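DNA sulfur modification protein DndE (Escherichia coli, PDB 4LRV) takes part in DNA phosphorothioation, the sulfur modification of the DNA backbone, probably by binding DNA. Local coordinates at residues F37-S42 with V98-A103. Residues are numbered along the deposited sequence; the frame is centred on the assembly and turned at random.
Sequences FRSVES and VEDGIA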
ATOM      1  N   PHE A  37       5.272  17.573  -9.302  1.00 14.57           N
ATOM      2  CA  PHE A  37       4.048  18.346  -9.054  1.00 15.17           C
ATOM      3  C   PHE A  37       4.212  19.515  -8.084  1.00 15.85           C
ATOM      4  O   PHE A  37       3.481  20.493  -8.185  1.00 15.88           O
ATOM      5  CB  PHE A  37       2.866  17.455  -8.664  1.00 14.87           C
ATOM      6  CG  PHE A  37       2.339  16.628  -9.800  1.00 14.01           C
ATOM      7  CD1 PHE A  37       1.861  17.238 -10.953  1.00 13.26           C
ATOM      8  CD2 PHE A  37       2.343  15.243  -9.728  1.00 13.18           C
ATOM      9  CE1 PHE A  37       1.397  16.488 -12.018  1.00 13.49           C
ATOM     10  CE2 PHE A  37       1.876  14.476 -10.785  1.00 13.78           C
ATOM     11  CZ  PHE A  37       1.397  15.101 -11.937  1.00 14.08           C
ATOM     12  N   ARG A  38       5.165  19.442  -7.159  1.00 16.04           N
ATOM     13  CA  ARG A  38       5.349  20.573  -6.274  1.00 17.25           C
ATOM     14  C   ARG A  38       6.112  21.663  -7.025  1.00 17.28           C
ATOM     15  O   ARG A  38       5.962  22.849  -6.766  1.00 17.99           O
ATOM     16  CB  ARG A  38       5.991  20.171  -4.929  1.00 18.01           C
ATOM     17  CG  ARG A  38       7.500  20.305  -4.820  1.00 19.98           C
ATOM     18  CD  ARG A  38       7.941  20.337  -3.352  1.00 23.85           C
ATOM     19  NE  ARG A  38       7.560  19.126  -2.622  1.00 27.12           N
ATOM     20  CZ  ARG A  38       8.363  18.079  -2.406  1.00 28.34           C
ATOM     21  NH1 ARG A  38       9.612  18.070  -2.867  1.00 27.10           N
ATOM     22  NH2 ARG A  38       7.913  17.024  -1.729  1.00 29.57           N
ATOM     23  N   SER A  39       6.901  21.245  -7.997  1.00 16.82           N
ATOM     24  CA  SER A  39       7.607  22.174  -8.849  1.00 15.97           C
ATOM     25  C   SER A  39       6.640  22.875  -9.808  1.00 15.79           C
ATOM     26  O   SER A  39       6.634  24.098  -9.955  1.00 16.17           O
ATOM     27  CB  SER A  39       8.659  21.416  -9.629  1.00 15.29           C
ATOM     28  OG  SER A  39       9.409  22.298 -10.410  1.00 15.80           O
ATOM     29  N   VAL A  40       5.807  22.077 -10.448  1.00 15.41           N
ATOM     30  CA  VAL A  40       4.920  22.546 -11.500  1.00 14.87           C
ATOM     31  C   VAL A  40       3.771  23.452 -10.999  1.00 15.82           C
ATOM     32  O   VAL A  40       3.258  24.270 -11.758  1.00 15.59           O
ATOM     33  CB  VAL A  40       4.463  21.330 -12.325  1.00 14.36           C
ATOM     34  CG1 VAL A  40       2.965  21.244 -12.491  1.00 13.95           C
ATOM     35  CG2 VAL A  40       5.245  21.250 -13.630  1.00 13.92           C
ATOM     36  N   GLU A  41       3.389  23.329  -9.725  1.00 17.14           N
ATOM     37  CA  GLU A  41       2.424  24.265  -9.132  1.00 18.81           C
ATOM     38  C   GLU A  41       3.067  25.541  -8.565  1.00 18.63           C
ATOM     39  O   GLU A  41       2.408  26.308  -7.881  1.00 19.34           O
ATOM     40  CB  GLU A  41       1.546  23.579  -8.074  1.00 19.77           C
ATOM     41  CG  GLU A  41       2.232  23.273  -6.731  1.00 22.86           C
ATOM     42  CD  GLU A  41       1.332  22.471  -5.781  1.00 26.90           C
ATOM     43  OE1 GLU A  41       0.098  22.453  -5.989  1.00 29.90           O
ATOM     44  OE2 GLU A  41       1.850  21.840  -4.834  1.00 27.70           O
ATOM     45  N   SER A  42       4.340  25.768  -8.869  1.00 18.03           N
ATOM     46  CA  SER A  42       5.037  26.985  -8.460  1.00 17.44           C
ATOM     47  C   SER A  42       5.461  27.820  -9.673  1.00 17.39           C
ATOM     48  O   SER A  42       4.851  27.740 -10.733  1.00 17.31           O
ATOM     49  CB  SER A  42       6.244  26.651  -7.572  1.00 17.20           C
ATOM     50  OG  SER A  42       7.251  25.955  -8.299  1.00 17.35           O
ATOM     51  N   VAL A  98      11.606  17.798 -11.866  1.00 13.46           N
ATOM     52  CA  VAL A  98      11.848  16.875 -10.758  1.00 13.70           C
ATOM     53  C   VAL A  98      12.951  17.432  -9.859  1.00 14.11           C
ATOM     54  O   VAL A  98      12.810  17.448  -8.631  1.00 13.80           O
ATOM     55  CB  VAL A  98      12.134  15.429 -11.229  1.00 13.40           C
ATOM     56  CG1 VAL A  98      12.455  14.545 -10.046  1.00 13.33           C
ATOM     57  CG2 VAL A  98      10.923  14.871 -11.945  1.00 13.20           C
ATOM     58  N   GLU A  99      14.014  17.937 -10.486  1.00 14.61           N
ATOM     59  CA  GLU A  99      15.138  18.551  -9.768  1.00 15.80           C
ATOM     60  C   GLU A  99      14.689  19.748  -8.943  1.00 15.75           C
ATOM     61  O   GLU A  99      15.024  19.852  -7.761  1.00 16.01           O
ATOM     62  CB  GLU A  99      16.238  18.973 -10.748  1.00 16.29           C
ATOM     63  CG  GLU A  99      17.360  19.812 -10.169  1.00 19.24           C
ATOM     64  CD  GLU A  99      18.174  20.533 -11.253  1.00 24.55           C
ATOM     65  OE1 GLU A  99      17.746  20.526 -12.441  1.00 26.21           O
ATOM     66  OE2 GLU A  99      19.247  21.105 -10.928  1.00 25.97           O
ATOM     67  N   ASP A 100      13.933  20.648  -9.563  1.00 15.62           N
ATOM     68  CA  ASP A 100      13.457  21.844  -8.873  1.00 15.52           C
ATOM     69  C   ASP A 100      12.585  21.461  -7.672  1.00 15.80           C
ATOM     70  O   ASP A 100      12.859  21.866  -6.553  1.00 15.27           O
ATOM     71  CB  ASP A 100      12.702  22.750  -9.841  1.00 15.56           C
ATOM     72  CG  ASP A 100      12.106  23.952  -9.156  1.00 16.48           C
ATOM     73  OD1 ASP A 100      12.878  24.882  -8.827  1.00 17.96           O
ATOM     74  OD2 ASP A 100      10.870  23.964  -8.939  1.00 16.66           O
ATOM     75  N   GLY A 101      11.551  20.652  -7.921  1.00 16.80           N
ATOM     76  CA  GLY A 101      10.709  20.083  -6.864  1.00 17.52           C
ATOM     77  C   GLY A 101      11.461  19.467  -5.685  1.00 18.25           C
ATOM     78  O   GLY A 101      11.115  19.721  -4.532  1.00 18.49           O
ATOM     79  N   ILE A 102      12.488  18.668  -5.971  1.00 18.35           N
ATOM     80  CA  ILE A 102      13.291  18.027  -4.915  1.00 18.74           C
ATOM     81  C   ILE A 102      14.344  18.937  -4.256  1.00 19.65           C
ATOM     82  O   ILE A 102      14.651  18.759  -3.083  1.00 19.99           O
ATOM     83  CB  ILE A 102      13.950  16.700  -5.399  1.00 18.42           C
ATOM     84  CG1 ILE A 102      14.278  15.792  -4.212  1.00 18.99           C
ATOM     85  CG2 ILE A 102      15.189  16.952  -6.252  1.00 17.98           C
ATOM     86  CD1 ILE A 102      13.088  14.987  -3.713  1.00 19.21           C
ATOM     87  N   ALA A 103      14.887  19.908  -4.994  1.00 20.61           N
ATOM     88  CA  ALA A 103      15.794  20.900  -4.405  1.00 21.98           C
ATOM     89  C   ALA A 103      15.097  21.693  -3.299  1.00 23.73           C
ATOM     90  O   ALA A 103      15.726  22.159  -2.348  1.00 23.60           O
ATOM     91  CB  ALA A 103      16.314  21.841  -5.470  1.00 21.50           C
TER
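Arg38 reaches across to Gly101 with nearly its whole side chain, long enough to lie along the glycine backbone and still offer an N-H to its carbonyl. Beyond CB, Arg38 CG lies 3.8 Å from Gly101 CA and also beside Gly101 O; Arg38 CD runs past Gly101 O at 3.4 Å, and the bend at chi3 (60°) brings NE and CZ alongside the same oxygen. Arg38 NH1 then donates to Gly101 O over 2.8 Å, in the guanidinium plane but well above the carbonyl plane. With alanine in place of the arginine, Gly101 O would probably lose this donor and the glycine backbone its flanking methylenes. Near the C-terminal ends of helices 28-40 and 87-103, this is a close glycine-mediated helix-helix contact: the CA atoms of Ser39 and Gly101 are 4.2 Å apart, and glycine, lacking a CB, leaves room for Ser39 CB, 3.4 Å from Gly101 N. Ser39 OG, anti to the backbone N (chi1 -177°), donates to Asp100 OD2 at 2.7 Å on the anti side of aspartate's short carboxylate, while Phe44 touches both side chains. Where helix 28-40 gives out, Ser42 N donates to Ser39 O, joined by Ser42 OG, 2.6 Å from Ser39 O, whose short side chain lets the hydroxyl fold back onto the last turn.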